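PDB 2ESS: acyl-ACP thioesterase from Bacteroides thetaiotaomicron, which probably hydrolyses the thioester bond of fatty acyl-[acyl carrier protein], releasing the fatty acid in lipid biosynthesis. Local coordinates for residues E183-L188 / F202-V207; I179-H184 / D214-F219. All coordinates share one frame; numbering follows the deposited sequence.

Interactions 1 and 2 both start from helix 178-186 and reach the same antiparallel sheet, but at strands that are not neighbours: 238-247 and 227-234 lie between 199-206 and 215-224. Each buries 153 Å² between its segments, and the closest contacts are between side chains. Interaction 1 is the deeper, its centre about 9 Å from the centre of the chain, and its four touching residues are buried and apolar. Interaction 2 lies about 14 Å from that centre and brings in the partly exposed His184 and the aromatic Tyr181, both with polar ends bonded outside the contact. The two meet directly, with Leu188 CD1 3.7 Å from Phe218 CD2.

Interaction 1. Residues E183-L188 / F202-V207; sequences EHILDL and FEMAYV
Two apolar pairs carry the contact between Ile185-Leu186 of the helix and Phe202 and Met204 of the strand. Ile185 and Met204, a selenomethionine, reach toward each other tip to tip: Ile185 CD1 lies 3.7 Å from Met204 SE and 3.8 Å from Met204 CE, so the methyl meets the selenium and the terminal carbon about equally. Ile185 brings this methyl forward on CG1, which stands beside the backbone N, whereas Met204 is bent at both chi2 (-65°) and chi3 (-50°), which curls its end instead of extending it. In the second pair Leu186 uses CD2, placed 3.8 Å from Phe202 CE1 and 4.1 Å from Phe202 CD1; the methyl approaches one side bond of the ring at a slant. Backbones stay well apart, with Ile185 CA and Met204 CA 9.9 Å from each other, which leaves the interface to side chains.

Polar bonds of these segments are made with residues outside the pair. Tyr194 OH forms a hydrogen bond with Leu186 O, and Asp187 OD2 bonds to Ser168 OG of the second subunit. The strand is tied into the sheet by backbone hydrogen bonds of Phe202 with Ile67 and of Met204 with Leu65.

Ile182, one turn earlier, packs on the same Phe202 and Met204 side chains. An antiparallel sheet wrapped round a central helix defines the hot-dog fold; here helix 178-186 packs in this way in the C-terminal half of the thioesterase.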
loop_
_atom_site.group_PDB
_atom_site.type_symbol
_atom_site.label_atom_id
_atom_site.label_comp_id
_atom_site.label_asym_id
_atom_site.label_seq_id
_atom_site.Cartn_x
_atom_site.Cartn_y
_atom_site.Cartn_z
ATOM N N GLU A 183 1.193 8.794 5.158
ATOM C CA GLU A 183 1.710 7.791 6.094
ATOM C C GLU A 183 2.736 8.354 7.071
ATOM O O GLU A 183 2.663 8.095 8.268
ATOM C CB GLU A 183 2.371 6.632 5.358
ATOM C CG GLU A 183 1.392 5.711 4.598
ATOM C CD GLU A 183 2.100 4.506 3.900
ATOM O OE1 GLU A 183 3.289 4.225 4.253
ATOM O OE2 GLU A 183 1.456 3.859 3.017
ATOM N N HIS A 184 3.715 9.105 6.564
ATOM C CA HIS A 184 4.741 9.644 7.471
ATOM C C HIS A 184 4.166 10.663 8.483
ATOM O O HIS A 184 4.575 10.699 9.614
ATOM C CB HIS A 184 5.913 10.230 6.680
ATOM C CG HIS A 184 6.646 9.207 5.862
ATOM N ND1 HIS A 184 7.153 8.044 6.404
ATOM C CD2 HIS A 184 6.936 9.164 4.539
ATOM C CE1 HIS A 184 7.720 7.328 5.447
ATOM N NE2 HIS A 184 7.607 7.989 4.308
ATOM N N ILE A 185 3.208 11.480 8.062
ATOM C CA ILE A 185 2.609 12.468 8.948
ATOM C C ILE A 185 1.835 11.768 10.064
ATOM O O ILE A 185 1.973 12.105 11.262
ATOM C CB ILE A 185 1.713 13.464 8.139
ATOM C CG1 ILE A 185 2.598 14.371 7.275
ATOM C CG2 ILE A 185 0.846 14.327 9.062
ATOM C CD1 ILE A 185 1.855 15.053 6.200
ATOM N N LEU A 186 1.039 10.782 9.665
ATOM C CA LEU A 186 0.216 10.033 10.624
ATOM C C LEU A 186 1.063 9.220 11.572
ATOM O O LEU A 186 0.646 9.016 12.699
ATOM C CB LEU A 186 -0.850 9.189 9.941
ATOM C CG LEU A 186 -1.883 10.092 9.202
ATOM C CD1 LEU A 186 -3.018 9.273 8.633
ATOM C CD2 LEU A 186 -2.436 11.222 10.109
ATOM N N ASP A 187 2.298 8.874 11.189
ATOM C CA ASP A 187 3.242 8.229 12.149
ATOM C C ASP A 187 3.793 9.146 13.228
ATOM O O ASP A 187 4.415 8.663 14.135
ATOM C CB ASP A 187 4.422 7.543 11.438
ATOM C CG ASP A 187 4.000 6.251 10.677
ATOM O OD1 ASP A 187 2.996 5.633 11.081
ATOM O OD2 ASP A 187 4.675 5.854 9.689
ATOM N N LEU A 188 3.569 10.457 13.147
ATOM C CA LEU A 188 3.997 11.370 14.199
ATOM C C LEU A 188 3.174 11.231 15.479
ATOM O O LEU A 188 3.653 11.607 16.536
ATOM C CB LEU A 188 3.893 12.831 13.722
ATOM C CG LEU A 188 4.816 13.216 12.568
ATOM C CD1 LEU A 188 4.348 14.516 11.957
ATOM C CD2 LEU A 188 6.307 13.276 13.048
ATOM N N PHE A 202 -8.937 15.343 7.853
ATOM C CA PHE A 202 -7.558 15.263 7.461
ATOM C C PHE A 202 -7.359 16.053 6.167
ATOM O O PHE A 202 -8.073 15.847 5.173
ATOM C CB PHE A 202 -7.142 13.800 7.302
ATOM C CG PHE A 202 -5.716 13.632 6.867
ATOM C CD1 PHE A 202 -4.684 13.779 7.772
ATOM C CD2 PHE A 202 -5.420 13.360 5.540
ATOM C CE1 PHE A 202 -3.375 13.666 7.363
ATOM C CE2 PHE A 202 -4.148 13.242 5.141
ATOM C CZ PHE A 202 -3.113 13.388 6.059
ATOM N N GLU A 203 -6.405 16.975 6.183
ATOM C CA GLU A 203 -6.106 17.769 5.002
ATOM C C GLU A 203 -4.630 17.728 4.634
ATOM O O GLU A 203 -3.790 17.647 5.489
ATOM C CB GLU A 203 -6.500 19.215 5.226
ATOM C CG GLU A 203 -7.889 19.448 5.734
ATOM C CD GLU A 203 -8.178 20.913 6.054
ATOM O OE1 GLU A 203 -7.381 21.801 5.680
ATOM O OE2 GLU A 203 -9.204 21.165 6.723
HETATM N N MSE A 204 -4.354 17.730 3.349
HETATM C CA MSE A 204 -3.008 17.772 2.788
HETATM C C MSE A 204 -2.961 18.957 1.841
HETATM O O MSE A 204 -3.940 19.218 1.087
HETATM C CB MSE A 204 -2.738 16.540 1.955
HETATM C CG MSE A 204 -2.632 15.274 2.766
HETATM SE SE MSE A 204 -1.006 15.400 3.957
HETATM C CE MSE A 204 0.491 15.944 2.743
ATOM N N ALA A 205 -1.837 19.669 1.894
ATOM C CA ALA A 205 -1.480 20.677 0.883
ATOM C C ALA A 205 -0.122 20.306 0.311
ATOM O O ALA A 205 0.848 20.172 1.042
ATOM C CB ALA A 205 -1.425 22.075 1.502
ATOM N N TYR A 206 -0.041 20.187 -1.002
ATOM C CA TYR A 206 1.180 19.665 -1.643
ATOM C C TYR A 206 1.850 20.864 -2.238
ATOM O O TYR A 206 1.333 21.492 -3.164
ATOM C CB TYR A 206 0.847 18.608 -2.704
ATOM C CG TYR A 206 0.293 17.356 -2.089
ATOM C CD1 TYR A 206 1.154 16.428 -1.474
ATOM C CD2 TYR A 206 -1.064 17.110 -2.058
ATOM C CE1 TYR A 206 0.666 15.288 -0.847
ATOM C CE2 TYR A 206 -1.553 15.951 -1.443
ATOM C CZ TYR A 206 -0.690 15.051 -0.864
ATOM O OH TYR A 206 -1.195 13.924 -0.254
ATOM N N VAL A 207 2.985 21.219 -1.665
ATOM C CA VAL A 207 3.643 22.476 -1.986
ATOM C C VAL A 207 4.794 22.327 -2.993
ATOM O O VAL A 207 4.960 23.154 -3.871
ATOM C CB VAL A 207 4.113 23.162 -0.692
ATOM C CG1 VAL A 207 4.750 24.534 -0.993
ATOM C CG2 VAL A 207 2.926 23.264 0.282
#

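Interaction 2. Residues I179-H184 / D214-F219; sequences IRYIEH and DELSFF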
loop_
_atom_site.group_PDB
_atom_site.type_symbol
_atom_site.label_atom_id
_atom_site.label_comp_id
_atom_site.label_asym_id
_atom_site.label_seq_id
_atom_site.Cartn_x
_atom_site.Cartn_y
_atom_site.Cartn_z
ATOM N N ILE A 179 0.824 9.775 -1.222
ATOM C CA ILE A 179 0.344 8.890 -0.173
ATOM C C ILE A 179 1.399 8.631 0.887
ATOM O O ILE A 179 1.078 8.470 2.058
ATOM C CB ILE A 179 -0.134 7.544 -0.785
ATOM C CG1 ILE A 179 -1.236 7.805 -1.798
ATOM C CG2 ILE A 179 -0.673 6.615 0.269
ATOM C CD1 ILE A 179 -2.306 8.725 -1.295
ATOM N N ARG A 180 2.660 8.572 0.484
ATOM C CA ARG A 180 3.727 8.346 1.423
ATOM C C ARG A 180 3.848 9.509 2.385
ATOM O O ARG A 180 4.130 9.290 3.550
ATOM C CB ARG A 180 5.049 8.112 0.696
ATOM C CG ARG A 180 5.069 6.773 -0.038
ATOM C CD ARG A 180 5.249 5.650 0.942
ATOM N NE ARG A 180 4.879 4.369 0.362
ATOM C CZ ARG A 180 5.041 3.203 0.993
ATOM N NH1 ARG A 180 5.588 3.162 2.207
ATOM N NH2 ARG A 180 4.676 2.071 0.403
ATOM N N TYR A 181 3.590 10.738 1.932
ATOM C CA TYR A 181 3.560 11.854 2.877
ATOM C C TYR A 181 2.493 11.685 3.960
ATOM O O TYR A 181 2.734 12.037 5.107
ATOM C CB TYR A 181 3.309 13.165 2.180
ATOM C CG TYR A 181 4.433 13.734 1.359
ATOM C CD1 TYR A 181 5.632 14.180 1.950
ATOM C CD2 TYR A 181 4.285 13.893 -0.011
ATOM C CE1 TYR A 181 6.654 14.763 1.175
ATOM C CE2 TYR A 181 5.296 14.474 -0.784
ATOM C CZ TYR A 181 6.470 14.917 -0.190
ATOM O OH TYR A 181 7.413 15.500 -1.025
ATOM N N ILE A 182 1.307 11.223 3.567
ATOM C CA ILE A 182 0.220 10.934 4.513
ATOM C C ILE A 182 0.653 9.934 5.583
ATOM O O ILE A 182 0.502 10.202 6.789
ATOM C CB ILE A 182 -1.042 10.419 3.788
ATOM C CG1 ILE A 182 -1.576 11.513 2.846
ATOM C CG2 ILE A 182 -2.123 10.014 4.798
ATOM C CD1 ILE A 182 -2.842 11.096 2.031
ATOM N N GLU A 183 1.193 8.794 5.158
ATOM C CA GLU A 183 1.710 7.791 6.094
ATOM C C GLU A 183 2.736 8.354 7.071
ATOM O O GLU A 183 2.663 8.095 8.268
ATOM C CB GLU A 183 2.371 6.632 5.358
ATOM C CG GLU A 183 1.392 5.711 4.598
ATOM C CD GLU A 183 2.100 4.506 3.900
ATOM O OE1 GLU A 183 3.289 4.225 4.253
ATOM O OE2 GLU A 183 1.456 3.859 3.017
ATOM N N HIS A 184 3.715 9.105 6.564
ATOM C CA HIS A 184 4.741 9.644 7.471
ATOM C C HIS A 184 4.166 10.663 8.483
ATOM O O HIS A 184 4.575 10.699 9.614
ATOM C CB HIS A 184 5.913 10.230 6.680
ATOM C CG HIS A 184 6.646 9.207 5.862
ATOM N ND1 HIS A 184 7.153 8.044 6.404
ATOM C CD2 HIS A 184 6.936 9.164 4.539
ATOM C CE1 HIS A 184 7.720 7.328 5.447
ATOM N NE2 HIS A 184 7.607 7.989 4.308
ATOM N N ASP A 214 16.557 12.933 0.170
ATOM C CA ASP A 214 16.265 14.182 0.866
ATOM C C ASP A 214 15.909 13.912 2.341
ATOM O O ASP A 214 15.280 12.911 2.645
ATOM C CB ASP A 214 15.104 14.921 0.192
ATOM C CG ASP A 214 15.479 15.576 -1.156
ATOM O OD1 ASP A 214 16.688 15.764 -1.475
ATOM O OD2 ASP A 214 14.524 15.905 -1.901
ATOM N N GLU A 215 16.339 14.790 3.242
ATOM C CA GLU A 215 15.981 14.724 4.652
ATOM C C GLU A 215 14.709 15.524 4.850
ATOM O O GLU A 215 14.664 16.730 4.644
ATOM C CB GLU A 215 17.097 15.301 5.526
ATOM C CG GLU A 215 16.744 15.440 7.023
ATOM C CD GLU A 215 17.537 16.579 7.727
ATOM O OE1 GLU A 215 17.294 17.806 7.436
ATOM O OE2 GLU A 215 18.401 16.233 8.580
ATOM N N LEU A 216 13.657 14.839 5.239
ATOM C CA LEU A 216 12.415 15.485 5.547
ATOM C C LEU A 216 12.362 15.749 7.046
ATOM O O LEU A 216 12.613 14.861 7.852
ATOM C CB LEU A 216 11.293 14.585 5.120
ATOM C CG LEU A 216 11.288 14.239 3.623
ATOM C CD1 LEU A 216 10.199 13.260 3.391
ATOM C CD2 LEU A 216 11.129 15.457 2.748
ATOM N N SER A 217 12.082 16.983 7.419
ATOM C CA SER A 217 11.852 17.359 8.815
ATOM C C SER A 217 10.363 17.752 8.984
ATOM O O SER A 217 9.727 18.286 8.059
ATOM C CB SER A 217 12.792 18.471 9.257
ATOM O OG SER A 217 12.960 19.423 8.240
ATOM N N PHE A 218 9.844 17.452 10.171
ATOM C CA PHE A 218 8.433 17.568 10.470
ATOM C C PHE A 218 8.253 18.537 11.604
ATOM O O PHE A 218 8.888 18.395 12.631
ATOM C CB PHE A 218 7.852 16.215 10.876
ATOM C CG PHE A 218 7.871 15.206 9.774
ATOM C CD1 PHE A 218 9.041 14.596 9.393
ATOM C CD2 PHE A 218 6.727 14.901 9.085
ATOM C CE1 PHE A 218 9.063 13.696 8.348
ATOM C CE2 PHE A 218 6.754 14.002 8.077
ATOM C CZ PHE A 218 7.932 13.401 7.706
ATOM N N PHE A 219 7.380 19.518 11.398
ATOM C CA PHE A 219 7.081 20.536 12.403
ATOM C C PHE A 219 5.604 20.462 12.686
ATOM O O PHE A 219 4.801 20.208 11.779
ATOM C CB PHE A 219 7.412 21.916 11.875
ATOM C CG PHE A 219 8.796 22.035 11.382
ATOM C CD1 PHE A 219 9.155 21.482 10.161
ATOM C CD2 PHE A 219 9.756 22.692 12.132
ATOM C CE1 PHE A 219 10.456 21.577 9.701
ATOM C CE2 PHE A 219 11.050 22.805 11.665
ATOM C CZ PHE A 219 11.399 22.228 10.451
#
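The Phe218 ring points its outer end at the CB of His184, with CZ 3.9 Å and CE2 4.1 Å from that His184 CB; the approach is slanted to the ring. It is therefore the aliphatic base of the histidine that packs, while the imidazole turns elsewhere, its CG beside the backbone N (chi1 -63°), and NE2 bonds to Asp169 OD1. The Tyr181 ring is touched more loosely: its CE1 lies 4.4 Å from Leu216 CD1, again obliquely, and its hydroxyl bonds to Ser210 OG. On the helix, one face of the Arg180 guanidinium has Glu183 OE2 4.1 Å above its centre. Arg180 NH1 and Glu183 OE1, 3.3 Å apart, attract by charge alone, since the oxygen lies well out of the guanidinium plane.

Such a helix gripped by a curved antiparallel sheet is the hot-dog fold; here Leu216 and Phe218, alternate residues of strand 215-224, direct their side chains at the helix. Across the dimer, Arg180 NH1 also pairs with Glu183 OE1 of the second subunit, and the reciprocal bridge forms, while the Tyr181 side chain lies about 6 Å from that of His175, which binds the calcium ion.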